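Local coordinates for protein phosphoinositol-specific phospholipase C (PDB 5FYP) that probably cleaves phosphatidylinositol lipids at the phosphodiester bond in a calcium-dependent manner, as a phospholipase C of a Gram-negative bacterium, at residues A[135-140]-A[207-212]; A[147-152]-A[183-188]; A[46-51]-A[115-120]; A[97-102]-A[141-146]. One frame throughout, in Å; residues are numbered along the deposited sequence.

Interaction 1 of 4, residues A[135-140]-A[207-212]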
loop_
_atom_site.group_PDB
_atom_site.type_symbol
_atom_site.label_atom_id
_atom_site.label_comp_id
_atom_site.label_asym_id
_atom_site.label_seq_id
_atom_site.Cartn_x
_atom_site.Cartn_y
_atom_site.Cartn_z
ATOM N N ASP A 135 6.509 15.339 7.838
ATOM C CA ASP A 135 5.861 14.936 9.094
ATOM C C ASP A 135 5.273 13.526 8.969
ATOM O O ASP A 135 5.329 12.757 9.922
ATOM C CB ASP A 135 4.779 15.907 9.499
ATOM C CG ASP A 135 5.307 17.292 9.816
ATOM O OD1 ASP A 135 6.167 17.399 10.712
ATOM O OD2 ASP A 135 4.890 18.264 9.146
ATOM N N PHE A 136 4.697 13.222 7.815
ATOM C CA PHE A 136 4.148 11.893 7.572
ATOM C C PHE A 136 5.237 10.823 7.601
ATOM O O PHE A 136 5.072 9.803 8.279
ATOM C CB PHE A 136 3.384 11.944 6.260
ATOM C CG PHE A 136 2.607 10.716 5.945
ATOM C CD1 PHE A 136 1.463 10.412 6.665
ATOM C CD2 PHE A 136 2.989 9.888 4.898
ATOM C CE1 PHE A 136 0.686 9.323 6.363
ATOM C CE2 PHE A 136 2.203 8.780 4.568
ATOM C CZ PHE A 136 1.073 8.508 5.342
ATOM N N ASP A 137 6.344 11.075 6.900
ATOM C CA ASP A 137 7.477 10.150 6.942
ATOM C C ASP A 137 7.982 9.986 8.371
ATOM O O ASP A 137 8.336 8.868 8.764
ATOM C CB ASP A 137 8.612 10.599 6.045
ATOM C CG ASP A 137 8.452 10.174 4.592
ATOM O OD1 ASP A 137 7.421 9.545 4.248
ATOM O OD2 ASP A 137 9.402 10.396 3.830
ATOM N N GLU A 138 8.038 11.076 9.122
ATOM C CA GLU A 138 8.557 10.978 10.473
ATOM C C GLU A 138 7.647 10.110 11.354
ATOM O O GLU A 138 8.134 9.336 12.161
ATOM C CB GLU A 138 8.808 12.374 11.059
ATOM C CG GLU A 138 10.043 13.021 10.443
ATOM C CD GLU A 138 10.347 14.433 10.871
ATOM O OE1 GLU A 138 9.520 15.066 11.515
ATOM O OE2 GLU A 138 11.429 14.905 10.500
ATOM N N LEU A 139 6.329 10.241 11.182
ATOM C CA LEU A 139 5.386 9.400 11.919
ATOM C C LEU A 139 5.600 7.924 11.573
ATOM O O LEU A 139 5.722 7.100 12.469
ATOM C CB LEU A 139 3.937 9.791 11.612
ATOM C CG LEU A 139 2.875 8.802 12.091
ATOM C CD1 LEU A 139 2.928 8.655 13.599
ATOM C CD2 LEU A 139 1.485 9.225 11.660
ATOM N N VAL A 140 5.582 7.598 10.281
ATOM C CA VAL A 140 5.626 6.185 9.947
ATOM C C VAL A 140 6.974 5.557 10.351
ATOM O O VAL A 140 7.020 4.406 10.748
ATOM C CB VAL A 140 5.243 5.901 8.484
ATOM C CG1 VAL A 140 3.824 6.442 8.200
ATOM C CG2 VAL A 140 6.234 6.445 7.481
ATOM N N ALA A 207 12.022 9.085 0.752
ATOM C CA ALA A 207 10.643 8.697 1.003
ATOM C C ALA A 207 10.541 7.388 1.758
ATOM O O ALA A 207 11.145 6.388 1.364
ATOM C CB ALA A 207 9.900 8.555 -0.315
ATOM N N LYS A 208 9.685 7.362 2.767
ATOM C CA LYS A 208 9.349 6.120 3.471
ATOM C C LYS A 208 8.234 5.328 2.842
ATOM O O LYS A 208 8.047 4.171 3.183
ATOM C CB LYS A 208 9.016 6.405 4.939
ATOM C CG LYS A 208 10.164 7.049 5.727
ATOM C CD LYS A 208 11.411 6.179 5.774
ATOM C CE LYS A 208 12.487 6.744 6.695
ATOM N NZ LYS A 208 13.745 6.017 6.561
ATOM N N VAL A 209 7.525 5.946 1.899
ATOM C CA VAL A 209 6.287 5.394 1.352
ATOM C C VAL A 209 6.395 5.336 -0.160
ATOM O O VAL A 209 6.898 6.257 -0.805
ATOM C CB VAL A 209 5.092 6.276 1.814
ATOM C CG1 VAL A 209 3.757 5.719 1.354
ATOM C CG2 VAL A 209 5.097 6.473 3.315
ATOM N N PHE A 210 5.892 4.233 -0.718
ATOM C CA PHE A 210 5.747 4.061 -2.176
ATOM C C PHE A 210 4.534 4.847 -2.680
ATOM O O PHE A 210 3.428 4.646 -2.191
ATOM C CB PHE A 210 5.490 2.586 -2.516
ATOM C CG PHE A 210 6.681 1.696 -2.341
ATOM C CD1 PHE A 210 6.994 1.125 -1.110
ATOM C CD2 PHE A 210 7.501 1.401 -3.417
ATOM C CE1 PHE A 210 8.074 0.290 -0.978
ATOM C CE2 PHE A 210 8.608 0.597 -3.275
ATOM C CZ PHE A 210 8.898 0.043 -2.047
ATOM N N ILE A 211 4.682 5.642 -3.739
ATOM C CA ILE A 211 3.524 6.259 -4.356
ATOM C C ILE A 211 2.897 5.324 -5.394
ATOM O O ILE A 211 3.602 4.624 -6.115
ATOM C CB ILE A 211 3.839 7.632 -4.964
ATOM C CG1 ILE A 211 4.907 7.599 -6.058
ATOM C CG2 ILE A 211 4.218 8.621 -3.864
ATOM C CD1 ILE A 211 4.960 8.868 -6.884
ATOM N N SER A 212 1.561 5.282 -5.426
ATOM C CA SER A 212 0.874 4.408 -6.356
ATOM C C SER A 212 -0.243 5.178 -7.051
ATOM O O SER A 212 -1.341 5.293 -6.511
ATOM C CB SER A 212 0.325 3.191 -5.639
ATOM O OG SER A 212 -0.289 2.329 -6.570
#

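Interaction 2 of 4, residues A[147-152]-A[183-188]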
loop_
_atom_site.group_PDB
_atom_site.type_symbol
_atom_site.label_atom_id
_atom_site.label_comp_id
_atom_site.label_asym_id
_atom_site.label_seq_id
_atom_site.Cartn_x
_atom_site.Cartn_y
_atom_site.Cartn_z
ATOM N N LYS A 147 11.407 -1.749 10.441
ATOM C CA LYS A 147 10.568 -2.712 9.726
ATOM C C LYS A 147 10.311 -2.320 8.281
ATOM O O LYS A 147 9.941 -3.158 7.483
ATOM C CB LYS A 147 9.226 -2.907 10.425
ATOM C CG LYS A 147 9.315 -3.576 11.775
ATOM C CD LYS A 147 7.926 -3.679 12.414
ATOM C CE LYS A 147 7.949 -4.233 13.839
ATOM N NZ LYS A 147 8.390 -5.654 13.878
ATOM N N LEU A 148 10.453 -1.041 7.957
ATOM C CA LEU A 148 10.062 -0.582 6.612
ATOM C C LEU A 148 10.999 -1.067 5.520
ATOM O O LEU A 148 12.225 -1.175 5.709
ATOM C CB LEU A 148 9.983 0.935 6.560
ATOM C CG LEU A 148 8.943 1.563 7.494
ATOM C CD1 LEU A 148 8.923 3.053 7.266
ATOM C CD2 LEU A 148 7.577 0.984 7.292
ATOM N N PHE A 149 10.397 -1.359 4.382
ATOM C CA PHE A 149 11.071 -1.526 3.099
ATOM C C PHE A 149 10.539 -0.390 2.215
ATOM O O PHE A 149 9.338 -0.275 2.051
ATOM C CB PHE A 149 10.749 -2.892 2.501
ATOM C CG PHE A 149 11.364 -3.140 1.156
ATOM C CD1 PHE A 149 12.671 -3.539 1.038
ATOM C CD2 PHE A 149 10.616 -3.007 -0.005
ATOM C CE1 PHE A 149 13.252 -3.790 -0.199
ATOM C CE2 PHE A 149 11.188 -3.251 -1.242
ATOM C CZ PHE A 149 12.505 -3.633 -1.342
ATOM N N THR A 150 11.444 0.440 1.710
ATOM C CA THR A 150 11.090 1.697 1.063
ATOM C C THR A 150 11.524 1.725 -0.403
ATOM O O THR A 150 12.269 0.857 -0.862
ATOM C CB THR A 150 11.769 2.852 1.776
ATOM O OG1 THR A 150 13.181 2.767 1.495
ATOM C CG2 THR A 150 11.513 2.830 3.287
ATOM N N PRO A 151 11.109 2.763 -1.134
ATOM C CA PRO A 151 11.542 2.871 -2.539
ATOM C C PRO A 151 13.055 2.838 -2.739
ATOM O O PRO A 151 13.544 2.160 -3.635
ATOM C CB PRO A 151 10.896 4.168 -2.986
ATOM C CG PRO A 151 9.628 4.278 -2.179
ATOM C CD PRO A 151 10.030 3.724 -0.831
ATOM N N GLN A 152 13.802 3.546 -1.910
ATOM C CA GLN A 152 15.251 3.480 -2.042
ATOM C C GLN A 152 15.796 2.065 -1.828
ATOM O O GLN A 152 16.769 1.669 -2.454
ATOM C CB GLN A 152 15.894 4.439 -1.065
ATOM C CG GLN A 152 17.415 4.421 -1.071
ATOM C CD GLN A 152 17.991 4.859 -2.397
ATOM O OE1 GLN A 152 17.947 6.029 -2.708
ATOM N NE2 GLN A 152 18.565 3.934 -3.159
ATOM N N LYS A 183 9.046 -7.550 7.068
ATOM C CA LYS A 183 9.018 -6.193 6.557
ATOM C C LYS A 183 7.589 -5.654 6.437
ATOM O O LYS A 183 6.609 -6.400 6.334
ATOM C CB LYS A 183 9.744 -6.095 5.215
ATOM C CG LYS A 183 11.202 -6.567 5.212
ATOM C CD LYS A 183 12.123 -5.906 6.212
ATOM C CE LYS A 183 12.342 -4.450 5.933
ATOM N NZ LYS A 183 13.066 -3.873 7.110
ATOM N N VAL A 184 7.512 -4.325 6.443
ATOM C CA VAL A 184 6.285 -3.564 6.182
ATOM C C VAL A 184 6.561 -2.609 5.018
ATOM O O VAL A 184 7.560 -1.919 4.988
ATOM C CB VAL A 184 5.861 -2.780 7.423
ATOM C CG1 VAL A 184 4.688 -1.859 7.139
ATOM C CG2 VAL A 184 5.530 -3.729 8.573
ATOM N N LEU A 185 5.648 -2.633 4.041
ATOM C CA LEU A 185 5.663 -1.740 2.882
ATOM C C LEU A 185 4.477 -0.806 2.979
ATOM O O LEU A 185 3.358 -1.268 3.130
ATOM C CB LEU A 185 5.572 -2.519 1.553
ATOM C CG LEU A 185 6.804 -3.296 1.114
ATOM C CD1 LEU A 185 7.088 -4.500 1.984
ATOM C CD2 LEU A 185 6.666 -3.726 -0.329
ATOM N N LEU A 186 4.730 0.484 2.890
ATOM C CA LEU A 186 3.695 1.496 2.958
ATOM C C LEU A 186 3.434 2.057 1.561
ATOM O O LEU A 186 4.387 2.324 0.825
ATOM C CB LEU A 186 4.122 2.614 3.877
ATOM C CG LEU A 186 4.492 2.167 5.288
ATOM C CD1 LEU A 186 4.974 3.348 6.098
ATOM C CD2 LEU A 186 3.336 1.462 5.985
ATOM N N VAL A 187 2.152 2.272 1.240
ATOM C CA VAL A 187 1.772 2.709 -0.103
ATOM C C VAL A 187 0.847 3.906 0.040
ATOM O O VAL A 187 -0.098 3.857 0.818
ATOM C CB VAL A 187 1.047 1.576 -0.828
ATOM C CG1 VAL A 187 0.720 2.000 -2.270
ATOM C CG2 VAL A 187 1.867 0.283 -0.807
ATOM N N LEU A 188 1.088 4.962 -0.712
ATOM C CA LEU A 188 0.238 6.158 -0.694
ATOM C C LEU A 188 -0.726 6.127 -1.880
ATOM O O LEU A 188 -0.316 5.948 -3.032
ATOM C CB LEU A 188 1.100 7.409 -0.771
ATOM C CG LEU A 188 0.364 8.733 -0.630
ATOM C CD1 LEU A 188 -0.274 8.871 0.755
ATOM C CD2 LEU A 188 1.299 9.885 -0.914
HETATM O O HOH W 1 7.383 1.511 2.894
#

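Interaction 3 of 4, residues A[46-51]-A[115-120]. With CA (calcium ion), chain I.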
loop_
_atom_site.group_PDB
_atom_site.type_symbol
_atom_site.label_atom_id
_atom_site.label_comp_id
_atom_site.label_asym_id
_atom_site.label_seq_id
_atom_site.Cartn_x
_atom_site.Cartn_y
_atom_site.Cartn_z
ATOM N N THR A 46 -2.239 -7.723 3.297
ATOM C CA THR A 46 -2.370 -6.383 2.686
ATOM C C THR A 46 -3.620 -5.749 3.223
ATOM O O THR A 46 -4.730 -6.280 3.035
ATOM C CB THR A 46 -2.338 -6.478 1.157
ATOM O OG1 THR A 46 -1.070 -7.011 0.746
ATOM C CG2 THR A 46 -2.480 -5.094 0.524
ATOM N N LEU A 47 -3.438 -4.596 3.873
ATOM C CA LEU A 47 -4.490 -3.875 4.625
ATOM C C LEU A 47 -4.625 -2.471 4.102
ATOM O O LEU A 47 -3.911 -2.069 3.184
ATOM C CB LEU A 47 -4.138 -3.831 6.141
ATOM C CG LEU A 47 -4.307 -5.143 6.945
ATOM C CD1 LEU A 47 -3.600 -6.386 6.516
ATOM C CD2 LEU A 47 -4.033 -4.829 8.391
ATOM N N GLU A 48 -5.588 -1.713 4.629
ATOM C CA GLU A 48 -5.889 -0.368 4.115
ATOM C C GLU A 48 -6.372 0.515 5.254
ATOM O O GLU A 48 -7.165 0.082 6.082
ATOM C CB GLU A 48 -6.942 -0.410 3.009
ATOM C CG GLU A 48 -7.272 0.946 2.402
ATOM C CD GLU A 48 -8.114 0.874 1.147
ATOM O OE1 GLU A 48 -8.705 -0.188 0.883
ATOM O OE2 GLU A 48 -8.189 1.915 0.433
ATOM N N LEU A 49 -5.922 1.766 5.225
ATOM C CA LEU A 49 -6.339 2.819 6.131
ATOM C C LEU A 49 -6.684 4.053 5.329
ATOM O O LEU A 49 -5.850 4.527 4.563
ATOM C CB LEU A 49 -5.221 3.156 7.141
ATOM C CG LEU A 49 -4.918 2.062 8.140
ATOM C CD1 LEU A 49 -3.552 2.206 8.759
ATOM C CD2 LEU A 49 -6.007 1.999 9.211
ATOM N N ASP A 50 -7.877 4.629 5.559
ATOM C CA ASP A 50 -8.228 5.935 4.999
ATOM C C ASP A 50 -7.921 6.989 6.050
ATOM O O ASP A 50 -8.409 6.879 7.193
ATOM C CB ASP A 50 -9.722 6.014 4.663
ATOM C CG ASP A 50 -10.140 5.145 3.484
ATOM O OD1 ASP A 50 -9.285 4.598 2.790
ATOM O OD2 ASP A 50 -11.374 5.020 3.275
ATOM N N PHE A 51 -7.141 8.018 5.679
ATOM C CA PHE A 51 -6.697 8.956 6.709
ATOM C C PHE A 51 -6.940 10.398 6.325
ATOM O O PHE A 51 -6.749 10.825 5.180
ATOM C CB PHE A 51 -5.247 8.670 7.139
ATOM C CG PHE A 51 -4.181 9.035 6.134
ATOM C CD1 PHE A 51 -3.836 8.211 5.063
ATOM C CD2 PHE A 51 -3.439 10.199 6.307
ATOM C CE1 PHE A 51 -2.813 8.546 4.193
ATOM C CE2 PHE A 51 -2.402 10.523 5.457
ATOM C CZ PHE A 51 -2.093 9.709 4.398
ATOM N N THR A 115 1.783 -5.245 3.526
ATOM C CA THR A 115 1.615 -4.052 2.715
ATOM C C THR A 115 0.420 -3.274 3.265
ATOM O O THR A 115 -0.671 -3.825 3.423
ATOM C CB THR A 115 1.416 -4.393 1.235
ATOM O OG1 THR A 115 2.554 -5.111 0.765
ATOM C CG2 THR A 115 1.279 -3.154 0.376
ATOM N N LEU A 116 0.632 -1.999 3.562
ATOM C CA LEU A 116 -0.418 -1.106 4.082
ATOM C C LEU A 116 -0.702 -0.019 3.069
ATOM O O LEU A 116 0.160 0.805 2.767
ATOM C CB LEU A 116 -0.021 -0.447 5.381
ATOM C CG LEU A 116 0.322 -1.267 6.553
ATOM C CD1 LEU A 116 0.550 -0.373 7.775
ATOM C CD2 LEU A 116 -0.769 -2.282 6.857
ATOM N N ILE A 117 -1.926 -0.027 2.565
ATOM C CA ILE A 117 -2.399 1.003 1.644
ATOM C C ILE A 117 -2.930 2.156 2.486
ATOM O O ILE A 117 -3.868 2.016 3.250
ATOM C CB ILE A 117 -3.536 0.443 0.746
ATOM C CG1 ILE A 117 -3.104 -0.883 0.038
ATOM C CG2 ILE A 117 -4.069 1.498 -0.221
ATOM C CD1 ILE A 117 -1.877 -0.804 -0.835
ATOM N N LEU A 118 -2.267 3.305 2.363
ATOM C CA LEU A 118 -2.589 4.519 3.097
ATOM C C LEU A 118 -3.293 5.450 2.120
ATOM O O LEU A 118 -2.645 6.098 1.293
ATOM C CB LEU A 118 -1.332 5.110 3.711
ATOM C CG LEU A 118 -0.533 4.135 4.591
ATOM C CD1 LEU A 118 0.745 4.796 5.064
ATOM C CD2 LEU A 118 -1.337 3.612 5.750
ATOM N N ASP A 119 -4.621 5.468 2.208
ATOM C CA ASP A 119 -5.474 6.173 1.266
ATOM C C ASP A 119 -5.785 7.556 1.857
ATOM O O ASP A 119 -6.583 7.716 2.772
ATOM C CB ASP A 119 -6.732 5.364 1.011
ATOM C CG ASP A 119 -7.586 5.863 -0.129
ATOM O OD1 ASP A 119 -7.126 6.779 -0.850
ATOM O OD2 ASP A 119 -8.721 5.303 -0.298
ATOM N N LYS A 120 -5.024 8.548 1.376
ATOM C CA LYS A 120 -5.064 9.888 1.898
ATOM C C LYS A 120 -6.302 10.615 1.369
ATOM O O LYS A 120 -6.541 10.610 0.182
ATOM C CB LYS A 120 -3.806 10.648 1.481
ATOM C CG LYS A 120 -3.666 11.981 2.196
ATOM C CD LYS A 120 -2.374 12.713 1.867
ATOM C CE LYS A 120 -1.923 13.704 2.886
ATOM N NZ LYS A 120 -2.974 14.506 3.541
HETATM CA CA CA I . -9.916 3.520 0.839
HETATM O O HOH W 2 -11.970 4.781 0.636
HETATM O O HOH W 3 -5.448 13.371 4.638
HETATM O O HOH W 4 -10.942 2.845 -1.226
#

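Interaction 4 of 4, residues A[97-102]-A[141-146]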
loop_
_atom_site.group_PDB
_atom_site.type_symbol
_atom_site.label_atom_id
_atom_site.label_comp_id
_atom_site.label_asym_id
_atom_site.label_seq_id
_atom_site.Cartn_x
_atom_site.Cartn_y
_atom_site.Cartn_z
ATOM N N CYS A 97 -3.652 2.903 14.703
ATOM C CA CYS A 97 -3.841 1.867 13.693
ATOM C C CYS A 97 -2.501 1.300 13.211
ATOM O O CYS A 97 -2.338 0.089 13.062
ATOM C CB CYS A 97 -4.651 2.368 12.504
ATOM S SG CYS A 97 -6.360 2.835 12.867
ATOM N N LEU A 98 -1.558 2.194 12.958
ATOM C CA LEU A 98 -0.229 1.759 12.558
ATOM C C LEU A 98 0.432 0.906 13.655
ATOM O O LEU A 98 1.073 -0.110 13.362
ATOM C CB LEU A 98 0.648 2.952 12.201
ATOM C CG LEU A 98 0.178 3.798 11.024
ATOM C CD1 LEU A 98 1.155 4.939 10.808
ATOM C CD2 LEU A 98 0.026 3.003 9.749
ATOM N N ASN A 99 0.273 1.310 14.908
ATOM C CA ASN A 99 0.810 0.522 16.016
ATOM C C ASN A 99 0.186 -0.854 16.155
ATOM O O ASN A 99 0.885 -1.803 16.527
ATOM C CB ASN A 99 0.711 1.290 17.319
ATOM C CG ASN A 99 1.946 2.129 17.561
ATOM O OD1 ASN A 99 3.081 1.639 17.455
ATOM N ND2 ASN A 99 1.744 3.364 17.926
ATOM N N ASP A 100 -1.086 -0.985 15.778
ATOM C CA ASP A 100 -1.688 -2.327 15.773
ATOM C C ASP A 100 -0.925 -3.244 14.800
ATOM O O ASP A 100 -0.661 -4.409 15.097
ATOM C CB ASP A 100 -3.150 -2.267 15.351
ATOM C CG ASP A 100 -4.066 -1.799 16.459
ATOM O OD1 ASP A 100 -3.639 -1.759 17.626
ATOM O OD2 ASP A 100 -5.215 -1.479 16.114
ATOM N N VAL A 101 -0.523 -2.719 13.649
ATOM C CA VAL A 101 0.256 -3.494 12.666
ATOM C C VAL A 101 1.649 -3.780 13.217
ATOM O O VAL A 101 2.147 -4.899 13.128
ATOM C CB VAL A 101 0.313 -2.778 11.311
ATOM C CG1 VAL A 101 1.151 -3.576 10.332
ATOM C CG2 VAL A 101 -1.094 -2.581 10.778
ATOM N N LYS A 102 2.279 -2.760 13.766
ATOM C CA LYS A 102 3.629 -2.902 14.323
ATOM C C LYS A 102 3.661 -3.993 15.411
ATOM O O LYS A 102 4.533 -4.851 15.444
ATOM C CB LYS A 102 4.078 -1.554 14.851
ATOM C CG LYS A 102 5.546 -1.483 15.235
ATOM C CD LYS A 102 5.824 -1.873 16.644
ATOM C CE LYS A 102 7.282 -1.595 16.955
ATOM N NZ LYS A 102 7.713 -2.159 18.246
ATOM N N ALA A 141 8.037 6.341 10.253
ATOM C CA ALA A 141 9.360 5.864 10.672
ATOM C C ALA A 141 9.429 5.677 12.191
ATOM O O ALA A 141 10.013 4.733 12.670
ATOM C CB ALA A 141 10.451 6.819 10.208
ATOM N N ARG A 142 8.816 6.586 12.920
ATOM C CA ARG A 142 8.781 6.479 14.391
ATOM C C ARG A 142 8.025 5.235 14.847
ATOM O O ARG A 142 8.443 4.538 15.755
ATOM C CB ARG A 142 8.169 7.729 15.002
ATOM C CG ARG A 142 8.135 7.720 16.506
ATOM C CD ARG A 142 7.895 9.135 17.037
ATOM N NE ARG A 142 6.663 9.722 16.507
ATOM C CZ ARG A 142 5.434 9.363 16.879
ATOM N NH1 ARG A 142 5.244 8.418 17.781
ATOM N NH2 ARG A 142 4.384 9.959 16.330
ATOM N N VAL A 143 6.917 4.937 14.173
ATOM C CA VAL A 143 6.147 3.751 14.522
ATOM C C VAL A 143 6.879 2.469 14.114
ATOM O O VAL A 143 7.080 1.575 14.933
ATOM C CB VAL A 143 4.752 3.776 13.870
ATOM C CG1 VAL A 143 4.028 2.450 14.068
ATOM C CG2 VAL A 143 3.920 4.902 14.452
ATOM N N PHE A 144 7.301 2.377 12.857
ATOM C CA PHE A 144 7.795 1.111 12.312
ATOM C C PHE A 144 9.288 0.884 12.417
ATOM O O PHE A 144 9.717 -0.263 12.350
ATOM C CB PHE A 144 7.363 0.953 10.851
ATOM C CG PHE A 144 5.873 0.773 10.697
ATOM C CD1 PHE A 144 5.285 -0.416 11.093
ATOM C CD2 PHE A 144 5.074 1.764 10.174
ATOM C CE1 PHE A 144 3.927 -0.618 10.988
ATOM C CE2 PHE A 144 3.709 1.581 10.066
ATOM C CZ PHE A 144 3.117 0.399 10.477
ATOM N N GLN A 145 10.042 1.976 12.555
ATOM C CA GLN A 145 11.468 1.959 12.668
ATOM C C GLN A 145 12.075 1.128 11.543
ATOM O O GLN A 145 11.725 1.282 10.364
ATOM C CB GLN A 145 11.807 1.453 14.077
ATOM C CG GLN A 145 11.276 2.320 15.207
ATOM N N GLY A 146 12.857 0.129 11.884
ATOM C CA GLY A 146 13.541 -0.633 10.880
ATOM C C GLY A 146 12.715 -1.647 10.146
ATOM O O GLY A 146 13.250 -2.336 9.292
HETATM O O HOH W 5 6.066 1.848 17.598
#

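Interaction 1 of 4, residues A[135-140]-A[207-212]
The ring of Phe136 meets the CG2 methyl of Val209 obliquely through CE2, at 3.9 Å, and lies nearly parallel to the ring of Phe51, while Trp66 meets it edge-to-face. The second flat group, the carboxylate of Asp137, is approached from above its plane: the backbone N of Lys208 sits 49° out of it, donating to OD2 at 3.2 Å and only weakly to OD1. Next to this bond the aliphatic start of Lys208 runs against the acid, its CG 3.7 Å from CG of Asp137, before the chain bends at chi2 (-61°) and carries NZ off. Val140 adds its CG2 methyl, 3.8 Å from CB of Lys208. Helix 133-144 follows strand 114-120 and comes before strand 184-189, its parallel neighbour, so it belongs to the connection of a beta-alpha-beta crossover, consistent with the TIM-barrel clan; it reaches the turn entering the next strand, 210-211. The buried carboxylate has partners in helix 193-203, with OD1 bonded to Tyr199 and OD2 in a salt bridge with Arg203. Losing it to an alanine here would probably cost Arg203 this salt bridge, Tyr199 its bond to OD1 and the N-H of Lys208 its acceptor. Val209 also packs on Leu188.

Interaction 2 of 4, residues A[147-152]-A[183-188]
Two backbone hydrogen bonds tie Lys147 and Phe149 to Val184. The N-H of Val184 reaches O of Lys147 over 2.9 Å and that of Phe149 reaches O of Val184 over 3.0 Å, so Leu148 and Val184 form a single beta bridge. A CA-H...O contact from Leu148 CA to Val184 O, 3.3 Å long, accompanies them.

Side-chain and water-mediated polar contacts add to the bridge. Lys183 curls over the other segment, bent at chi2 and chi3 (-56° and -66°), which lays CE against the carbonyl O of Lys147 and brings NZ to O of Leu148 in a weak hydrogen bond of 3.2 Å. Beyond the bridge a water takes over from direct pairing, donating to Phe149 O and accepting from Leu186 N, at 2.8 Å from each.

The apolar contacts fall into two groups. Leu148 puts CD2 against CD1 of Leu186 (3.7 Å) and, less closely, CG1 of Val184. Phe149 runs side by side with Leu185, pointing the same way, its CD2 4.0 Å from CG of Leu185.

Thr150 then N-caps helix 151-158, and NZ of Lys147 pairs with Asp106 and Ser105. Strand 184-189 is bonded through Leu185 to Ile114 and Leu116, and through Leu186 to Phe210; Phe149 packs on Phe210, while Val184 and Leu186 pack against Phe144 of helix 133-144.

Interaction 3 of 4, residues A[46-51]-A[115-120]
Phe51 and Lys120 form the tightly packed apolar end of the contact between these parallel strands, whose axes run 4.5 Å apart at 20°. Lys120 CA lies over the ring face as a CH-pi contact, 3.9 Å from the centroid, and its CB is 3.5 Å from CZ of Phe51. The first torsion of Phe51 (chi1 72°), which sets CG between the backbone N and the carbonyl carbon, folds the ring over the neighbouring strand and brings CE1 to CB of Leu118. With an alanine here, the Lys120 chain would probably lose the ring it packs against and a gap would open beside Leu118. Five backbone hydrogen bonds fix the register. In contrast to the packed side of Leu49, Phe51 and Leu118, the face of Glu48, Asp50 and Asp119 is polar toward the calcium and holds water: Glu48 OE2, Asp50 OD1 (2.3 Å from the ion) and Asp119 OD2 bind it, with two waters. Asp50 and Asp119 run side by side, carboxylate planes 80° apart, each giving one oxygen. Glu48 OE1 pairs with Arg260, Asp50 OD2 with Tyr29 and Asp119 OD2 with Lys121. Asn27 completes this calcium site, as expected of a calcium-dependent phospholipase C of the TIM-barrel clan.

Interaction 4 of 4, residues A[97-102]-A[141-146]
Two helices on the outer layer of a TIM-barrel-like sheet, 94-107 and 133-144, lean together where Leu98 and Lys102 meet Val143 and Phe144. CG1 of Val143 sits 4.0 Å above the plane of the Phe144 ring, over the centre, while CD2 of Leu98 lies in plane at the edge and Val101 CG1 also comes near that plane, 4.1 Å from CE1 of Phe144. Leu98 crosses Phe144 at about a right angle, and its CB touches both CZ of Phe144 and CG1 of Val143, each at 3.9 Å. With CG of Phe144 anti to its carbonyl carbon (chi1 -68°), the ring extends to the backbone of the other helix, CZ lying 3.6 Å from O of Leu98. Polar groups gather on the Asn99 side: one water donates to both Asn99 OD1 (3.0 Å) and Val143 O (2.9 Å). Lys102 lays its chain alongside the same carbonyl, with CG 3.4 Å from Val143 O. A salt bridge within helix 94-107 holds Lys102 NZ to Asp106, whereas Arg142 to Glu95 joins the two helices. Leu98 rests on Leu49 and Leu116, and Phe144 covers Leu116, Val184 and Leu186, so the pair straddles strands 46-52, 114-120 and 184-189.

Overall arrangement
The four contacts lie close together, with centres about 8 to 13 Å apart, around one sheet in which strands 46-52, 114-120, 184-189 and 210-211 run parallel in that order. Interaction 3 joins the first two strands and holds the calcium site; interactions 1 and 2 reach the last two, where Phe210 bonds to Leu186 and Leu188. Interaction 4 pairs helices 94-107 and 133-144 over the sheet, and interaction 1 uses the second of these as well. Along the chain, interaction 3 closes before 1 and 2 open, while 4 alternates with both 3 and 1. Successive strands and helices are thus interlocked behind the calcium-binding face.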